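PDB 3N3Y: thymidylate synthase thyX from Helicobacter pylori, which probably catalyses the reductive methylation of dUMP to dTMP, with methylenetetrahydrofolate as carbon donor and a bound FAD that relays electrons from NADPH. Local coordinates for residues Val11-Tyr16 / Leu63-Glu68; Arg84-Ser89 / Tyr168-Arg173. One frame throughout, in Å; residues are numbered along the deposited sequence.

How the contacts relate
Strand 10-16 opens the fold, and contact 1 pins it to strand 64-73, closing a loop of 46 residues, nearly half of it helical. The chain then runs through helix 74-80 to residues 84-89, which contact 2 joins to the end of strand 163-171, just before helix 172-182, across a second, longer loop. The two loops follow one another in series, but the sheet weaves them together: strand 163-171 lies between strands 64-73 and 87-90, giving the order 10-16, 64-73, 163-171, 87-90, all neighbours antiparallel. The backbones of Y65 and I170 join the two contacts, whose centres are about 10 Å apart, and both contacts meet the second subunit.

Contact 1. Residues Val11-Tyr16 / Leu63-Glu68; sequences VICKHY and LYYNFE. With UMP (2'-deoxyuridine 5'-monophosphate), chain E.
The carbonyl oxygen of N66 is gripped by two successive amides of the facing strand: K14 N binds N66 O at 2.7 Å, while H15 N reaches it only weakly. Two residues opposite one make a classic beta bulge; within it N66 N binds H15 O at 2.9 Å. Regular pairing holds at I12 and E68: E68 N to I12 O at 2.7 Å, with I12 N to E68 O in return. V11, C13 and F67 build an apolar face, V11 and F67 under helix 189-201. C13 SG, anti to its backbone N (chi1 -178°), sits oblique to the F67 ring, 4.8 Å from its centroid, a cysteine sulfur-aromatic contact. Y16 CB packs on Y65 CD1 at 3.6 Å. The H15 ring and N66 amide lie side by side, their planes 46° apart. N66 ND2 binds S169 OG of its own chain and H62 O of the second subunit; H15 NE2 hydrogen-bonds to H15 NE2 of that subunit, and UMP O2 lies over one face of the H15 ring, near its rim. K14 NZ hydrogen-bonds to Q24 OE1 of the second subunit and E68 OE2 to H165 NE2 of the same chain. Y16 N donates to UMP O2 at 3.0 Å and UMP N3 to Y16 O at 2.9 Å, with the uracil over the Y16 ring face. This backbone pair matches the O2 and N3-H edge of uracil, and the phenol adds a flat surface.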
loop_
_atom_site.group_PDB
_atom_site.type_symbol
_atom_site.label_atom_id
_atom_site.label_comp_id
_atom_site.label_asym_id
_atom_site.label_seq_id
_atom_site.Cartn_x
_atom_site.Cartn_y
_atom_site.Cartn_z
ATOM N N VAL A 11 7.249 -23.598 9.257
ATOM C CA VAL A 11 6.290 -22.501 9.372
ATOM C C VAL A 11 5.263 -22.722 10.482
ATOM O O VAL A 11 4.533 -23.710 10.465
ATOM C CB VAL A 11 5.501 -22.307 8.081
ATOM C CG1 VAL A 11 4.556 -21.132 8.232
ATOM C CG2 VAL A 11 6.424 -22.090 6.920
ATOM N N ILE A 12 5.201 -21.784 11.427
ATOM C CA ILE A 12 4.201 -21.784 12.493
ATOM C C ILE A 12 3.240 -20.610 12.323
ATOM O O ILE A 12 3.672 -19.471 12.117
ATOM C CB ILE A 12 4.841 -21.595 13.896
ATOM C CG1 ILE A 12 5.988 -22.576 14.134
ATOM C CG2 ILE A 12 3.780 -21.748 14.983
ATOM C CD1 ILE A 12 5.559 -24.010 14.126
ATOM N N CYS A 13 1.943 -20.874 12.418
ATOM C CA CYS A 13 0.983 -19.785 12.556
ATOM C C CYS A 13 0.784 -19.493 14.036
ATOM O O CYS A 13 0.216 -20.309 14.753
ATOM C CB CYS A 13 -0.346 -20.118 11.895
ATOM S SG CYS A 13 -1.543 -18.752 11.994
ATOM N N LYS A 14 1.269 -18.339 14.491
ATOM C CA LYS A 14 1.288 -18.017 15.907
ATOM C C LYS A 14 0.009 -17.302 16.370
ATOM O O LYS A 14 -0.357 -17.347 17.542
ATOM C CB LYS A 14 2.515 -17.160 16.225
ATOM C CG LYS A 14 3.775 -17.655 15.558
ATOM C CD LYS A 14 4.995 -17.031 16.185
ATOM C CE LYS A 14 4.980 -15.517 16.029
ATOM N NZ LYS A 14 6.303 -14.937 16.424
ATOM N N HIS A 15 -0.661 -16.621 15.456
ATOM C CA HIS A 15 -1.924 -15.998 15.796
ATOM C C HIS A 15 -2.733 -15.746 14.557
ATOM O O HIS A 15 -2.186 -15.467 13.496
ATOM C CB HIS A 15 -1.725 -14.690 16.562
ATOM C CG HIS A 15 -2.978 -14.197 17.206
ATOM N ND1 HIS A 15 -3.412 -14.661 18.429
ATOM C CD2 HIS A 15 -3.924 -13.325 16.774
ATOM C CE1 HIS A 15 -4.556 -14.076 18.737
ATOM N NE2 HIS A 15 -4.889 -13.266 17.748
ATOM N N TYR A 16 -4.046 -15.868 14.692
ATOM C CA TYR A 16 -4.940 -15.582 13.580
ATOM C C TYR A 16 -6.217 -14.927 14.069
ATOM O O TYR A 16 -6.524 -14.929 15.262
ATOM C CB TYR A 16 -5.261 -16.845 12.788
ATOM C CG TYR A 16 -5.923 -17.927 13.612
ATOM C CD1 TYR A 16 -7.305 -17.994 13.731
ATOM C CD2 TYR A 16 -5.158 -18.883 14.277
ATOM C CE1 TYR A 16 -7.911 -18.996 14.490
ATOM C CE2 TYR A 16 -5.747 -19.884 15.033
ATOM C CZ TYR A 16 -7.122 -19.940 15.138
ATOM O OH TYR A 16 -7.696 -20.938 15.896
ATOM N N LEU A 63 -9.194 -10.514 8.018
ATOM C CA LEU A 63 -8.480 -11.685 8.548
ATOM C C LEU A 63 -6.970 -11.517 8.405
ATOM O O LEU A 63 -6.464 -11.355 7.297
ATOM C CB LEU A 63 -8.942 -12.964 7.837
ATOM C CG LEU A 63 -10.463 -13.170 7.841
ATOM C CD1 LEU A 63 -10.866 -14.399 7.043
ATOM C CD2 LEU A 63 -10.979 -13.265 9.272
ATOM N N TYR A 64 -6.272 -11.569 9.533
ATOM C CA TYR A 64 -4.835 -11.353 9.601
ATOM C C TYR A 64 -4.114 -12.564 10.198
ATOM O O TYR A 64 -4.568 -13.139 11.178
ATOM C CB TYR A 64 -4.565 -10.173 10.515
ATOM C CG TYR A 64 -3.277 -9.439 10.244
ATOM C CD1 TYR A 64 -2.970 -8.993 8.963
ATOM C CD2 TYR A 64 -2.381 -9.157 11.280
ATOM C CE1 TYR A 64 -1.801 -8.302 8.710
ATOM C CE2 TYR A 64 -1.200 -8.460 11.042
ATOM C CZ TYR A 64 -0.920 -8.029 9.749
ATOM O OH TYR A 64 0.236 -7.322 9.487
ATOM N N TYR A 65 -2.969 -12.921 9.636
ATOM C CA TYR A 65 -2.211 -14.080 10.132
ATOM C C TYR A 65 -0.777 -13.728 10.493
ATOM O O TYR A 65 -0.059 -13.156 9.680
ATOM C CB TYR A 65 -2.191 -15.164 9.076
ATOM C CG TYR A 65 -3.567 -15.574 8.647
ATOM C CD1 TYR A 65 -4.302 -16.507 9.386
ATOM C CD2 TYR A 65 -4.143 -15.029 7.516
ATOM C CE1 TYR A 65 -5.567 -16.896 8.986
ATOM C CE2 TYR A 65 -5.411 -15.402 7.110
ATOM C CZ TYR A 65 -6.121 -16.327 7.853
ATOM O OH TYR A 65 -7.376 -16.686 7.439
ATOM N N ASN A 66 -0.378 -14.063 11.714
ATOM C CA ASN A 66 1.007 -13.935 12.152
ATOM C C ASN A 66 1.765 -15.262 12.097
ATOM O O ASN A 66 1.503 -16.167 12.885
ATOM C CB ASN A 66 1.062 -13.395 13.575
ATOM C CG ASN A 66 0.153 -12.205 13.778
ATOM O OD1 ASN A 66 -0.975 -12.348 14.252
ATOM N ND2 ASN A 66 0.635 -11.018 13.412
ATOM N N PHE A 67 2.728 -15.355 11.189
ATOM C CA PHE A 67 3.525 -16.562 11.021
ATOM C C PHE A 67 4.941 -16.424 11.532
ATOM O O PHE A 67 5.462 -15.324 11.715
ATOM C CB PHE A 67 3.646 -16.943 9.556
ATOM C CG PHE A 67 2.344 -17.260 8.891
ATOM C CD1 PHE A 67 1.815 -18.539 8.951
ATOM C CD2 PHE A 67 1.671 -16.290 8.157
ATOM C CE1 PHE A 67 0.640 -18.842 8.313
ATOM C CE2 PHE A 67 0.485 -16.587 7.515
ATOM C CZ PHE A 67 -0.034 -17.868 7.596
ATOM N N GLU A 68 5.567 -17.576 11.733
ATOM C CA GLU A 68 6.994 -17.635 11.956
ATOM C C GLU A 68 7.565 -18.548 10.876
ATOM O O GLU A 68 7.023 -19.616 10.623
ATOM C CB GLU A 68 7.287 -18.169 13.353
ATOM C CG GLU A 68 8.700 -17.912 13.837
ATOM C CD GLU A 68 9.135 -18.912 14.917
ATOM O OE1 GLU A 68 8.321 -19.210 15.828
ATOM O OE2 GLU A 68 10.288 -19.405 14.849
HETATM N N1 UMP E . -5.708 -18.725 18.479
HETATM C C2 UMP E . -5.687 -17.570 17.717
HETATM N N3 UMP E . -6.866 -16.927 17.404
HETATM C C4 UMP E . -8.056 -17.446 17.849
HETATM C C5 UMP E . -8.083 -18.605 18.614
HETATM C C6 UMP E . -6.890 -19.245 18.929
HETATM O O2 UMP E . -4.612 -17.114 17.326
HETATM O O4 UMP E . -9.091 -16.871 17.554
HETATM C "C1'" UMP E . -4.420 -19.370 18.783
HETATM C "C2'" UMP E . -4.061 -19.244 20.249
HETATM C "C3'" UMP E . -3.199 -20.476 20.450
HETATM C "C4'" UMP E . -3.583 -21.454 19.339
HETATM O "O3'" UMP E . -1.850 -20.108 20.322
HETATM O "O4'" UMP E . -4.411 -20.741 18.438
HETATM C "C5'" UMP E . -4.356 -22.640 19.900
HETATM O "O5'" UMP E . -5.512 -22.169 20.562
HETATM P P UMP E . -6.702 -23.166 21.007
HETATM O OP1 UMP E . -7.918 -22.330 21.335
HETATM O OP2 UMP E . -6.238 -23.895 22.247
HETATM O OP3 UMP E . -7.006 -24.105 19.898
#

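Contact 2. Residues Arg84-Ser89 / Tyr168-Arg173. With FAD (flavin-adenine dinucleotide), chain F.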
loop_
_atom_site.group_PDB
_atom_site.type_symbol
_atom_site.label_atom_id
_atom_site.label_comp_id
_atom_site.label_asym_id
_atom_site.label_seq_id
_atom_site.Cartn_x
_atom_site.Cartn_y
_atom_site.Cartn_z
ATOM N N ARG A 84 4.441 -6.886 -1.464
ATOM C CA ARG A 84 4.518 -5.652 -0.711
ATOM C C ARG A 84 3.412 -5.513 0.336
ATOM O O ARG A 84 3.567 -4.802 1.339
ATOM C CB ARG A 84 4.512 -4.463 -1.678
ATOM C CG ARG A 84 5.770 -4.409 -2.529
ATOM C CD ARG A 84 5.577 -3.542 -3.725
ATOM N NE ARG A 84 4.636 -4.139 -4.666
ATOM C CZ ARG A 84 4.330 -3.595 -5.835
ATOM N NH1 ARG A 84 4.897 -2.450 -6.186
ATOM N NH2 ARG A 84 3.474 -4.194 -6.647
ATOM N N ILE A 85 2.293 -6.183 0.105
ATOM C CA ILE A 85 1.191 -6.063 1.039
ATOM C C ILE A 85 1.296 -7.113 2.124
ATOM O O ILE A 85 0.522 -8.071 2.169
ATOM C CB ILE A 85 -0.152 -6.078 0.339
ATOM C CG1 ILE A 85 -0.097 -5.111 -0.848
ATOM C CG2 ILE A 85 -1.253 -5.673 1.330
ATOM C CD1 ILE A 85 -1.437 -4.880 -1.486
ATOM N N ALA A 86 2.292 -6.907 2.988
ATOM C CA ALA A 86 2.600 -7.804 4.085
ATOM C C ALA A 86 3.606 -7.114 5.001
ATOM O O ALA A 86 4.173 -6.094 4.641
ATOM C CB ALA A 86 3.158 -9.123 3.557
ATOM N N SER A 87 3.812 -7.680 6.184
ATOM C CA SER A 87 4.757 -7.159 7.159
ATOM C C SER A 87 5.796 -8.233 7.470
ATOM O O SER A 87 5.443 -9.382 7.712
ATOM C CB SER A 87 4.030 -6.764 8.438
ATOM O OG SER A 87 3.008 -5.845 8.152
ATOM N N LEU A 88 7.070 -7.854 7.446
ATOM C CA LEU A 88 8.171 -8.783 7.697
ATOM C C LEU A 88 9.086 -8.217 8.763
ATOM O O LEU A 88 9.392 -7.023 8.736
ATOM C CB LEU A 88 9.025 -8.959 6.449
ATOM C CG LEU A 88 8.380 -9.468 5.186
ATOM C CD1 LEU A 88 7.620 -8.351 4.499
ATOM C CD2 LEU A 88 9.445 -10.048 4.282
ATOM N N SER A 89 9.535 -9.070 9.680
ATOM C CA SER A 89 10.692 -8.767 10.519
ATOM C C SER A 89 11.698 -9.907 10.369
ATOM O O SER A 89 11.428 -11.051 10.728
ATOM C CB SER A 89 10.303 -8.573 11.988
ATOM O OG SER A 89 9.300 -7.580 12.140
ATOM N N TYR A 168 6.443 -13.115 9.744
ATOM C CA TYR A 168 5.751 -12.678 8.552
ATOM C C TYR A 168 4.271 -12.522 8.887
ATOM O O TYR A 168 3.635 -13.476 9.318
ATOM C CB TYR A 168 5.934 -13.735 7.457
ATOM C CG TYR A 168 5.467 -13.333 6.080
ATOM C CD1 TYR A 168 6.092 -12.297 5.389
ATOM C CD2 TYR A 168 4.424 -14.009 5.449
ATOM C CE1 TYR A 168 5.677 -11.931 4.125
ATOM C CE2 TYR A 168 4.015 -13.659 4.172
ATOM C CZ TYR A 168 4.643 -12.609 3.524
ATOM O OH TYR A 168 4.246 -12.235 2.273
ATOM N N SER A 169 3.715 -11.332 8.691
ATOM C CA SER A 169 2.285 -11.131 8.924
ATOM C C SER A 169 1.595 -10.676 7.659
ATOM O O SER A 169 2.108 -9.832 6.923
ATOM C CB SER A 169 2.043 -10.119 10.043
ATOM O OG SER A 169 2.594 -10.604 11.251
ATOM N N ILE A 170 0.417 -11.226 7.414
ATOM C CA ILE A 170 -0.265 -10.989 6.161
ATOM C C ILE A 170 -1.784 -11.179 6.332
ATOM O O ILE A 170 -2.236 -12.034 7.115
ATOM C CB ILE A 170 0.329 -11.919 5.064
ATOM C CG1 ILE A 170 -0.275 -11.642 3.679
ATOM C CG2 ILE A 170 0.187 -13.396 5.452
ATOM C CD1 ILE A 170 0.392 -12.440 2.586
ATOM N N ASN A 171 -2.571 -10.374 5.621
ATOM C CA ASN A 171 -4.021 -10.542 5.658
ATOM C C ASN A 171 -4.501 -11.586 4.642
ATOM O O ASN A 171 -3.739 -11.987 3.764
ATOM C CB ASN A 171 -4.759 -9.197 5.542
ATOM C CG ASN A 171 -4.778 -8.628 4.128
ATOM O OD1 ASN A 171 -4.966 -9.336 3.140
ATOM N ND2 ASN A 171 -4.623 -7.322 4.038
ATOM N N ALA A 172 -5.751 -12.030 4.761
ATOM C CA ALA A 172 -6.239 -13.176 3.965
ATOM C C ALA A 172 -6.331 -12.904 2.478
ATOM O O ALA A 172 -6.100 -13.791 1.675
ATOM C CB ALA A 172 -7.569 -13.673 4.481
ATOM N N ARG A 173 -6.661 -11.678 2.101
ATOM C CA ARG A 173 -6.715 -11.323 0.694
ATOM C C ARG A 173 -5.325 -11.325 0.051
ATOM O O ARG A 173 -5.142 -11.778 -1.080
ATOM C CB ARG A 173 -7.356 -9.959 0.534
ATOM C CG ARG A 173 -7.523 -9.508 -0.906
ATOM C CD ARG A 173 -8.146 -8.113 -0.949
ATOM N NE ARG A 173 -8.606 -7.776 -2.287
ATOM C CZ ARG A 173 -8.867 -6.543 -2.710
ATOM N NH1 ARG A 173 -8.698 -5.507 -1.893
ATOM N NH2 ARG A 173 -9.288 -6.345 -3.957
HETATM P PA FAD F . 2.023 -7.360 -3.766
HETATM O O1A FAD F . 1.878 -7.890 -2.361
HETATM O O2A FAD F . 3.253 -6.530 -4.026
HETATM O O5B FAD F . 0.685 -6.580 -4.153
HETATM C C5B FAD F . -0.585 -7.123 -3.843
HETATM C C4B FAD F . -1.547 -6.457 -4.800
HETATM O O4B FAD F . -1.554 -5.064 -4.527
HETATM C C3B FAD F . -1.051 -6.590 -6.229
HETATM O O3B FAD F . -1.532 -7.765 -6.851
HETATM C C2B FAD F . -1.533 -5.322 -6.890
HETATM O O2B FAD F . -2.875 -5.509 -7.258
HETATM C C1B FAD F . -1.566 -4.339 -5.739
HETATM N N9A FAD F . -0.433 -3.409 -5.680
HETATM C C8A FAD F . 0.532 -3.393 -4.711
HETATM N N7A FAD F . 1.361 -2.363 -4.983
HETATM C C5A FAD F . 0.936 -1.727 -6.098
HETATM C C6A FAD F . 1.433 -0.637 -6.801
HETATM N N6A FAD F . 2.425 0.114 -6.296
HETATM N N1A FAD F . 0.761 -0.226 -7.929
HETATM C C2A FAD F . -0.375 -0.884 -8.353
HETATM N N3A FAD F . -0.856 -1.962 -7.655
HETATM C C4A FAD F . -0.198 -2.374 -6.548
HETATM N N1 FAD F . 9.928 -9.356 -10.455
HETATM C C2 FAD F . 10.954 -8.779 -11.190
HETATM O O2 FAD F . 11.348 -7.639 -10.950
HETATM N N3 FAD F . 11.566 -9.481 -12.200
HETATM C C4 FAD F . 11.147 -10.765 -12.486
HETATM O O4 FAD F . 11.704 -11.385 -13.392
HETATM C C4X FAD F . 10.112 -11.348 -11.749
HETATM N N5 FAD F . 9.696 -12.622 -12.038
HETATM C C5X FAD F . 8.689 -13.216 -11.312
HETATM C C6 FAD F . 8.309 -14.521 -11.631
HETATM C C7 FAD F . 7.291 -15.135 -10.917
HETATM C C7M FAD F . 6.879 -16.542 -11.267
HETATM C C8 FAD F . 6.661 -14.450 -9.878
HETATM C C8M FAD F . 5.561 -15.131 -9.114
HETATM C C9 FAD F . 7.039 -13.141 -9.563
HETATM C C9A FAD F . 8.066 -12.513 -10.276
HETATM N N10 FAD F . 8.477 -11.216 -9.984
HETATM C C10 FAD F . 9.501 -10.641 -10.722
HETATM C "C1'" FAD F . 7.842 -10.421 -8.868
HETATM C "C2'" FAD F . 6.561 -9.709 -9.305
HETATM O "O2'" FAD F . 6.860 -8.707 -10.246
HETATM C "C3'" FAD F . 5.816 -9.088 -8.112
HETATM O "O3'" FAD F . 6.519 -7.999 -7.548
HETATM C "C4'" FAD F . 5.562 -10.100 -6.993
HETATM O "O4'" FAD F . 5.085 -11.302 -7.561
HETATM C "C5'" FAD F . 4.529 -9.560 -6.008
HETATM O "O5'" FAD F . 3.303 -9.486 -6.714
HETATM P P FAD F . 2.115 -8.447 -6.355
HETATM O O1P FAD F . 0.835 -8.904 -7.013
HETATM O O2P FAD F . 2.487 -7.047 -6.752
HETATM O O3P FAD F . 1.948 -8.619 -4.765
HETATM O O HOH W 1 -1.341 -8.148 4.284
#
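Two backbone bonds join S87 and S169 as an antiparallel hydrogen-bonded pair: S87 N to S169 O and S169 N to S87 O, both 2.8 Å and nearly straight. L88 and Y168 lie side by side, and L88 CG meets the edge of the tyrosine ring in its plane, 3.6 Å from Y168 CD1. At chi1 -170° Y168 turns its ring back beside its own carbonyl carbon and across to A86, whose small CB lies 3.5 Å from Y168 OH; a methyl group suits so close a phenol. The serines face the second subunit, S87 OG binding E61 and S169 OG binding H62 there. Farther along, the strands part and a water bridges them, donating to I85 O and accepting from N171 N. I85 centres an inverse gamma turn, where the chain bends toward FAD. There R84 N and R84 NE both bind FAD O2A, NE at 2.8 Å with the oxygen in the guanidinium plane, and R84 NH2 reaches FAD O2P. FAD N7A lies 3.2 Å above the guanidinium plane, so one arginine serves both the diphosphate and the adenine. I85 N binds FAD O1A at 3.0 Å. R84 NH2 also forms a salt bridge with E61 of the fourth subunit. N171 is the N-cap of helix 172-182, its OD1 accepting from S174 N, while N171 ND2 and R173 NH1 hold a different FAD. Loop residues R84 and I85 and the strand-helix junction 171-173 thus serve two FAD molecules, in keeping with the ThyX homotetramer, where three monomers form each FAD site.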